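Pectate lyase 47 (Bacillus sp. TS-47, PDB 1VBL) cleaves pectate by elimination, as a calcium-dependent, thermostable and secreted lyase of polysaccharide lyase family 1. Local coordinates at residues I67-D72 with I126-G131; Y189-I194 with N205-G210; R285-R290 with V294-N299. One frame throughout, in Å; residues are numbered along the deposited sequence.

In the fold
From the N terminus the three contacts close loops in series, none enclosing or crossing another. Contact 1 spans the widest, 53 intervening residues, more than half of them helical, including most of helix 110-126. Contact 2 closes over ten residues, the end of strand 192-195, a short connection and the start of strand 200-208; contact 3 closes over three, a short link from strand 288-289 to strand 293-303. Both fit single coils of a parallel beta-helix. Contacts 1 and 2 meet directly: Met127 CE packs 3.4 Å from Asp190 O, and strands 127-129 and 192-195 belong to one parallel sheet. Contact 3 stands apart, its centre about 17 Å from that of contact 2.

Contact 1 of 3, residues I67-D72 with I126-G131; sequences IDLNVD and IMVYVG
Leu69 and Ile126 mark the closest approach of the two backbones, with 5.2 Å between Leu69 CA and Ile126 CA. Each lies at a change of structure: Leu69 follows strand 66-68, while Ile126 ends helix 110-126 and Met127 begins strand 127-129. The 67-72 backbone turns sharply here. Asp68 OD1 accepts from Asn70 N at 2.9 Å (N-H...O 154°), an Asx turn in which the N-H meets the oxygen from above the carboxylate plane. Asn70 is also the centre of an inverse gamma turn, closed by a weak bond from Val71 N to Leu69 O.

Leu69 carries most of the side-chain contact from its segment. With CG anti to the carbonyl carbon (chi1 -63°), its branched end is directed at the other segment: CD1 lies 3.5 Å from Ile126 O, and both methyls meet Val128, CD1 and CD2 each 3.9 Å from Val128 CG2. That single valine methyl therefore faces the fork of the leucine, the two side chains running at about a right angle. Ile126 answers with its short branch, CG2 approaching Leu69 O at 3.7 Å, and its side chain lies alongside that of Asn70, pointing the same way. The contact is thus made by van der Waals approach, methyl to methyl at Val128 and methyl to carbonyl oxygen at Leu69 and Ile126, among residues that are all buried.

Around the pair, Leu41 of helix 38-44 and Ile145 of strand 144-146 also touch Leu69, and Phe150 packs on Val128. Strand 66-68 pairs in parallel with 144-146, whereas 127-129 is an outermost strand of a different parallel sheet, beside 149-153. The contact consequently joins two faces of the parallel beta-helix, with helix 38-44 packed against it, consistent with the helix-capped N-terminal end of pectate lyase folds.

Contact 2 of 3, residues Y189-I194 with N205-G210; sequences YDSISI and NTFTDG. With CA (calcium ion), chain B.
Phe207 is the centre of this contact, presenting the edge of its ring to Ser191 and Ile192. The backbones stay well apart, 7.7 Å between Ser191 CA and Phe207 CA, so the ring spans the distance. Its CG is anti to the carbonyl carbon (chi1 -63°), which carries the ring away from strand 206-208 toward the other segment.

Two carbons touch the ring rim near its plane. Ser191 CB lies 3.8 Å from Phe207 CD1, and farther round, Ile192 CD1 reaches Phe207 CZ at 3.9 Å, the isoleucine chain running at about a right angle to the phenylalanine. Phe165 and Phe248 also meet this ring, their planes at about 5° to it, while the two aliphatic carbons lie at its edge. With an alanine here, Ser191 CB and Ile192 CD1 would probably lose the ring edge they rest against, and a gap would open between the two segments.

Ser191 adds a polar link. Its hydroxyl oxygen OG accepts a hydrogen bond from a water at 2.7 Å, and this water, itself at the edge of the Phe207 ring, accepts a weak bond from Thr208 N. Just beyond, Thr208 OG1 accepts from Gly210 N at 2.9 Å, an ST turn that ends the segment.

The residue before Ser191 has a different role: both carboxylate oxygens of Asp190 bind the calcium ion, OD1 and OD2 each 2.6 Å from it. Three waters, Asp229 and Asp233 complete the site, and Gly230 N donates to Asp190 OD1. Aromatic residues aligned from coil to coil inside a parallel beta-helix, with a calcium site of aspartates on its outer surface, are characteristic of pectate lyases.

Contact 3 of 3, residues R285-R290 with V294-N299; sequences RLPRVR and VHIYNN
Pro287 and Val289 face Ile296 and Val294 in two apolar pairs that make up the direct contact. Ile296 puts the end of its extended chain (chi2 177°) against a corner of the proline ring, CD1 lying 3.6 Å from Pro287 CD; the peptide bond before this proline is cis. The valines meet tip to tip: Val294 CG2 is 3.6 Å from Val289 CG1 and 4.0 Å from Val289 CG2, hence set against both methyls. The backbones remain separate, with Val289 CA 7.7 Å from Val294 CA.

Strand 288-289 belongs to one parallel sheet and strand 293-303 to another run of parallel strands, with only a short turn between, so these side chains fill the interior between two faces of one coil of the beta-helix. Asn299, just past the regular part (294-297) of the broken strand 293-303, is placed as in the asparagine ladder of pectate lyases; consistently, its OD1 accepts from Asn277 N and its ND2 donates to Leu274 O.

Within 285-290, on residues that do not touch the other segment, Arg288 NH1 sits 3.2 Å above the plane of the Arg290 guanidinium, over its centre. Arg290 NE forms a salt bridge with Asp261, while Arg288 makes a cation-pi contact with Trp345. Within 294-299, likewise apart from the contact, Tyr297 CD2 lies 3.4 Å above the His295 ring, and the tyrosine stacks on His275.

Contact 1 of 3, residues I67-D72 with I126-G131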
# COMPACT_ATOMS: atom_id res chain seq x y z
N ILE A 67 -12.45 -14.17 -1.52
CA ILE A 67 -12.61 -14.25 -0.08
C ILE A 67 -12.98 -12.87 0.45
O ILE A 67 -12.16 -11.95 0.42
CB ILE A 67 -11.33 -14.74 0.64
CG1 ILE A 67 -11.09 -16.22 0.33
CG2 ILE A 67 -11.47 -14.54 2.15
CD1 ILE A 67 -9.90 -16.82 1.07
N ASP A 68 -14.22 -12.75 0.91
CA ASP A 68 -14.73 -11.51 1.47
C ASP A 68 -14.47 -11.59 2.97
O ASP A 68 -14.95 -12.51 3.63
CB ASP A 68 -16.23 -11.40 1.20
CG ASP A 68 -16.83 -10.07 1.63
OD1 ASP A 68 -16.13 -9.26 2.28
OD2 ASP A 68 -18.02 -9.84 1.31
N LEU A 69 -13.71 -10.65 3.50
CA LEU A 69 -13.37 -10.63 4.92
C LEU A 69 -14.42 -9.92 5.76
O LEU A 69 -14.39 -9.98 6.99
CB LEU A 69 -12.01 -9.97 5.13
CG LEU A 69 -10.86 -10.72 4.45
CD1 LEU A 69 -9.56 -9.94 4.59
CD2 LEU A 69 -10.74 -12.10 5.08
N ASN A 70 -15.35 -9.25 5.09
CA ASN A 70 -16.42 -8.52 5.76
C ASN A 70 -17.62 -9.46 5.94
O ASN A 70 -18.72 -9.19 5.45
CB ASN A 70 -16.82 -7.32 4.90
CG ASN A 70 -17.48 -6.22 5.70
OD1 ASN A 70 -18.34 -5.50 5.18
ND2 ASN A 70 -17.06 -6.05 6.95
N VAL A 71 -17.41 -10.57 6.64
CA VAL A 71 -18.46 -11.56 6.87
C VAL A 71 -18.46 -12.05 8.32
O VAL A 71 -17.44 -11.95 9.01
CB VAL A 71 -18.28 -12.79 5.95
CG1 VAL A 71 -18.31 -12.36 4.49
CG2 VAL A 71 -16.96 -13.49 6.26
N ASP A 72 -19.59 -12.60 8.77
CA ASP A 72 -19.66 -13.10 10.13
C ASP A 72 -18.98 -14.46 10.23
O ASP A 72 -18.39 -14.94 9.27
CB ASP A 72 -21.11 -13.19 10.63
CG ASP A 72 -22.00 -14.03 9.73
OD1 ASP A 72 -21.54 -15.08 9.25
OD2 ASP A 72 -23.17 -13.64 9.53
N ILE A 126 -11.93 -7.69 10.17
CA ILE A 126 -11.44 -7.66 8.79
C ILE A 126 -9.94 -7.59 8.56
O ILE A 126 -9.48 -7.88 7.45
CB ILE A 126 -12.11 -6.52 7.99
CG1 ILE A 126 -11.56 -5.16 8.43
CG2 ILE A 126 -13.63 -6.57 8.19
CD1 ILE A 126 -12.11 -4.00 7.62
N MET A 127 -9.17 -7.19 9.57
CA MET A 127 -7.72 -7.13 9.40
C MET A 127 -7.15 -8.45 9.90
O MET A 127 -7.15 -8.73 11.10
CB MET A 127 -7.12 -5.95 10.16
CG MET A 127 -7.53 -4.59 9.61
SD MET A 127 -7.42 -4.46 7.79
CE MET A 127 -5.67 -4.64 7.56
N VAL A 128 -6.70 -9.27 8.95
CA VAL A 128 -6.17 -10.60 9.24
C VAL A 128 -4.67 -10.59 9.54
O VAL A 128 -3.86 -10.15 8.72
CB VAL A 128 -6.44 -11.55 8.04
CG1 VAL A 128 -5.91 -12.94 8.33
CG2 VAL A 128 -7.93 -11.60 7.75
N TYR A 129 -4.30 -11.09 10.72
CA TYR A 129 -2.90 -11.15 11.11
C TYR A 129 -2.19 -12.29 10.38
O TYR A 129 -2.75 -13.37 10.20
CB TYR A 129 -2.77 -11.39 12.62
CG TYR A 129 -2.96 -10.15 13.46
CD1 TYR A 129 -1.95 -9.20 13.57
CD2 TYR A 129 -4.15 -9.93 14.15
CE1 TYR A 129 -2.12 -8.06 14.36
CE2 TYR A 129 -4.34 -8.80 14.93
CZ TYR A 129 -3.31 -7.87 15.03
OH TYR A 129 -3.50 -6.74 15.79
N VAL A 130 -0.94 -12.04 9.98
CA VAL A 130 -0.14 -13.04 9.29
C VAL A 130 1.11 -13.32 10.12
O VAL A 130 1.84 -12.39 10.48
CB VAL A 130 0.29 -12.56 7.88
CG1 VAL A 130 1.09 -13.66 7.17
CG2 VAL A 130 -0.94 -12.20 7.05
N GLY A 131 1.35 -14.58 10.44
CA GLY A 131 2.51 -14.94 11.23
C GLY A 131 3.77 -15.05 10.38
O GLY A 131 3.71 -14.96 9.16

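Contact 2 of 3, residues Y189-I194 with N205-G210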
# COMPACT_ATOMS: atom_id res chain seq x y z
N TYR A 189 -7.99 1.09 7.41
CA TYR A 189 -7.64 -0.14 6.72
C TYR A 189 -6.92 -0.09 5.38
O TYR A 189 -7.31 0.64 4.47
CB TYR A 189 -8.90 -1.00 6.59
CG TYR A 189 -9.74 -0.99 7.86
CD1 TYR A 189 -9.17 -1.34 9.09
CD2 TYR A 189 -11.07 -0.56 7.85
CE1 TYR A 189 -9.90 -1.26 10.28
CE2 TYR A 189 -11.81 -0.48 9.03
CZ TYR A 189 -11.22 -0.83 10.24
OH TYR A 189 -11.93 -0.72 11.42
N ASP A 190 -5.87 -0.91 5.28
CA ASP A 190 -5.07 -1.05 4.06
C ASP A 190 -5.23 -2.49 3.59
O ASP A 190 -5.55 -3.37 4.40
CB ASP A 190 -3.58 -0.84 4.34
CG ASP A 190 -3.32 0.33 5.24
OD1 ASP A 190 -3.87 1.42 4.97
OD2 ASP A 190 -2.55 0.16 6.21
N SER A 191 -5.00 -2.75 2.31
CA SER A 191 -5.10 -4.12 1.81
C SER A 191 -3.97 -4.92 2.45
O SER A 191 -4.13 -6.08 2.80
CB SER A 191 -5.00 -4.14 0.29
OG SER A 191 -6.19 -3.64 -0.30
N ILE A 192 -2.81 -4.28 2.58
CA ILE A 192 -1.65 -4.90 3.20
C ILE A 192 -0.94 -3.84 4.04
O ILE A 192 -0.55 -2.79 3.53
CB ILE A 192 -0.64 -5.46 2.17
CG1 ILE A 192 -1.27 -6.64 1.42
CG2 ILE A 192 0.63 -5.92 2.88
CD1 ILE A 192 -0.34 -7.31 0.42
N SER A 193 -0.80 -4.13 5.33
CA SER A 193 -0.14 -3.22 6.25
C SER A 193 1.05 -3.93 6.88
O SER A 193 0.89 -4.94 7.56
CB SER A 193 -1.13 -2.78 7.34
OG SER A 193 -0.47 -1.96 8.30
N ILE A 194 2.24 -3.41 6.62
CA ILE A 194 3.47 -3.99 7.14
C ILE A 194 3.98 -3.10 8.27
O ILE A 194 4.36 -1.95 8.05
CB ILE A 194 4.52 -4.08 6.01
CG1 ILE A 194 3.96 -4.92 4.86
CG2 ILE A 194 5.82 -4.66 6.54
CD1 ILE A 194 4.85 -4.97 3.62
N ASN A 205 0.56 -8.95 -7.42
CA ASN A 205 -0.76 -8.78 -6.85
C ASN A 205 -1.36 -7.58 -7.56
O ASN A 205 -0.66 -6.83 -8.25
CB ASN A 205 -0.68 -8.48 -5.35
CG ASN A 205 -0.07 -9.63 -4.56
OD1 ASN A 205 -0.66 -10.71 -4.45
ND2 ASN A 205 1.12 -9.40 -4.02
N THR A 206 -2.67 -7.41 -7.43
CA THR A 206 -3.33 -6.28 -8.04
C THR A 206 -4.09 -5.58 -6.92
O THR A 206 -4.75 -6.23 -6.11
CB THR A 206 -4.30 -6.72 -9.16
OG1 THR A 206 -3.54 -7.20 -10.27
CG2 THR A 206 -5.16 -5.54 -9.62
N PHE A 207 -3.95 -4.26 -6.85
CA PHE A 207 -4.61 -3.47 -5.82
C PHE A 207 -5.53 -2.48 -6.50
O PHE A 207 -5.09 -1.74 -7.38
CB PHE A 207 -3.57 -2.73 -4.98
CG PHE A 207 -2.63 -3.64 -4.23
CD1 PHE A 207 -2.92 -4.04 -2.93
CD2 PHE A 207 -1.47 -4.11 -4.84
CE1 PHE A 207 -2.06 -4.89 -2.24
CE2 PHE A 207 -0.60 -4.96 -4.15
CZ PHE A 207 -0.90 -5.35 -2.85
N THR A 208 -6.80 -2.47 -6.11
CA THR A 208 -7.77 -1.56 -6.71
C THR A 208 -8.92 -1.30 -5.75
O THR A 208 -9.22 -2.13 -4.90
CB THR A 208 -8.37 -2.15 -8.00
OG1 THR A 208 -9.34 -1.24 -8.54
CG2 THR A 208 -9.06 -3.49 -7.71
N ASP A 209 -9.56 -0.13 -5.87
CA ASP A 209 -10.71 0.14 -5.02
C ASP A 209 -11.90 -0.62 -5.62
O ASP A 209 -12.97 -0.70 -5.02
CB ASP A 209 -10.99 1.65 -4.94
CG ASP A 209 -10.02 2.38 -4.03
OD1 ASP A 209 -9.17 1.69 -3.40
OD2 ASP A 209 -10.09 3.62 -3.92
N GLY A 210 -11.68 -1.17 -6.81
CA GLY A 210 -12.69 -1.97 -7.49
C GLY A 210 -14.09 -1.41 -7.61
O GLY A 210 -14.29 -0.31 -8.14
CA CA B . -2.29 2.76 6.61
O HOH W 1 -6.36 -2.79 -2.81
O HOH W 2 -4.07 2.40 8.18
O HOH W 3 -0.20 2.03 8.00
O HOH W 4 -1.86 5.08 7.50

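Contact 3 of 3, residues R285-R290 with V294-N299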
# COMPACT_ATOMS: atom_id res chain seq x y z
N ARG A 285 1.47 9.12 -3.22
CA ARG A 285 2.30 8.16 -2.48
C ARG A 285 2.70 6.97 -3.34
O ARG A 285 2.27 5.85 -3.09
CB ARG A 285 1.55 7.67 -1.24
CG ARG A 285 1.11 8.77 -0.28
CD ARG A 285 0.44 8.17 0.94
NE ARG A 285 0.07 9.19 1.93
CZ ARG A 285 -0.49 8.92 3.10
NH1 ARG A 285 -0.76 7.67 3.44
NH2 ARG A 285 -0.79 9.91 3.94
N LEU A 286 3.55 7.21 -4.33
CA LEU A 286 3.96 6.16 -5.25
C LEU A 286 5.47 5.88 -5.30
O LEU A 286 6.03 5.72 -6.38
CB LEU A 286 3.48 6.50 -6.66
CG LEU A 286 2.09 7.11 -6.78
CD1 LEU A 286 1.77 7.41 -8.24
CD2 LEU A 286 1.06 6.15 -6.19
N PRO A 287 6.14 5.77 -4.14
CA PRO A 287 5.63 5.87 -2.77
C PRO A 287 6.02 7.20 -2.12
O PRO A 287 6.68 8.02 -2.75
CB PRO A 287 6.34 4.72 -2.08
CG PRO A 287 7.74 4.88 -2.65
CD PRO A 287 7.50 5.20 -4.13
N ARG A 288 5.60 7.40 -0.87
CA ARG A 288 5.97 8.58 -0.10
C ARG A 288 6.96 8.00 0.90
O ARG A 288 6.62 7.10 1.67
CB ARG A 288 4.77 9.16 0.66
CG ARG A 288 5.11 10.44 1.43
CD ARG A 288 4.06 10.73 2.49
NE ARG A 288 4.19 12.07 3.08
CZ ARG A 288 5.21 12.48 3.82
NH1 ARG A 288 6.22 11.67 4.09
NH2 ARG A 288 5.21 13.71 4.31
N VAL A 289 8.19 8.51 0.91
CA VAL A 289 9.23 7.96 1.77
C VAL A 289 9.84 8.84 2.85
O VAL A 289 10.06 10.03 2.65
CB VAL A 289 10.41 7.46 0.90
CG1 VAL A 289 11.46 6.80 1.78
CG2 VAL A 289 9.90 6.50 -0.17
N ARG A 290 10.13 8.21 3.99
CA ARG A 290 10.80 8.85 5.11
C ARG A 290 11.90 7.87 5.56
O ARG A 290 11.65 6.67 5.63
CB ARG A 290 9.85 9.06 6.31
CG ARG A 290 8.71 10.08 6.14
CD ARG A 290 7.90 10.16 7.44
NE ARG A 290 6.96 11.28 7.52
CZ ARG A 290 5.65 11.21 7.26
NH1 ARG A 290 5.10 10.06 6.89
NH2 ARG A 290 4.89 12.30 7.38
N VAL A 294 15.38 3.60 -0.29
CA VAL A 294 14.37 2.97 -1.12
C VAL A 294 14.79 2.99 -2.59
O VAL A 294 15.05 4.05 -3.16
CB VAL A 294 13.02 3.70 -0.95
CG1 VAL A 294 11.97 3.06 -1.85
CG2 VAL A 294 12.57 3.63 0.51
N HIS A 295 14.85 1.80 -3.17
CA HIS A 295 15.24 1.62 -4.56
C HIS A 295 13.98 1.53 -5.41
O HIS A 295 13.17 0.61 -5.24
CB HIS A 295 16.07 0.35 -4.72
CG HIS A 295 16.80 0.25 -6.03
ND1 HIS A 295 17.36 -0.93 -6.48
CD2 HIS A 295 17.08 1.18 -6.97
CE1 HIS A 295 17.96 -0.71 -7.64
NE2 HIS A 295 17.81 0.56 -7.95
N ILE A 296 13.82 2.48 -6.32
CA ILE A 296 12.64 2.54 -7.19
C ILE A 296 13.10 2.42 -8.63
O ILE A 296 13.70 3.35 -9.17
CB ILE A 296 11.92 3.90 -7.01
CG1 ILE A 296 11.55 4.09 -5.53
CG2 ILE A 296 10.70 3.97 -7.91
CD1 ILE A 296 10.89 5.43 -5.25
N TYR A 297 12.81 1.29 -9.27
CA TYR A 297 13.24 1.14 -10.66
C TYR A 297 12.30 0.35 -11.56
O TYR A 297 11.55 -0.52 -11.11
CB TYR A 297 14.65 0.53 -10.70
CG TYR A 297 14.75 -0.96 -10.42
CD1 TYR A 297 14.67 -1.89 -11.46
CD2 TYR A 297 14.97 -1.43 -9.13
CE1 TYR A 297 14.80 -3.25 -11.22
CE2 TYR A 297 15.11 -2.80 -8.87
CZ TYR A 297 15.03 -3.71 -9.93
OH TYR A 297 15.16 -5.06 -9.69
N ASN A 298 12.35 0.67 -12.85
CA ASN A 298 11.54 -0.01 -13.85
C ASN A 298 10.04 -0.03 -13.55
O ASN A 298 9.35 -1.00 -13.86
CB ASN A 298 12.03 -1.45 -14.02
CG ASN A 298 13.34 -1.54 -14.79
OD1 ASN A 298 13.97 -2.59 -14.82
ND2 ASN A 298 13.75 -0.43 -15.41
N ASN A 299 9.53 1.03 -12.94
CA ASN A 299 8.11 1.10 -12.65
C ASN A 299 7.46 1.90 -13.76
O ASN A 299 8.09 2.77 -14.36
CB ASN A 299 7.85 1.77 -11.30
CG ASN A 299 8.36 0.94 -10.15
OD1 ASN A 299 7.82 -0.12 -9.83
ND2 ASN A 299 9.44 1.42 -9.52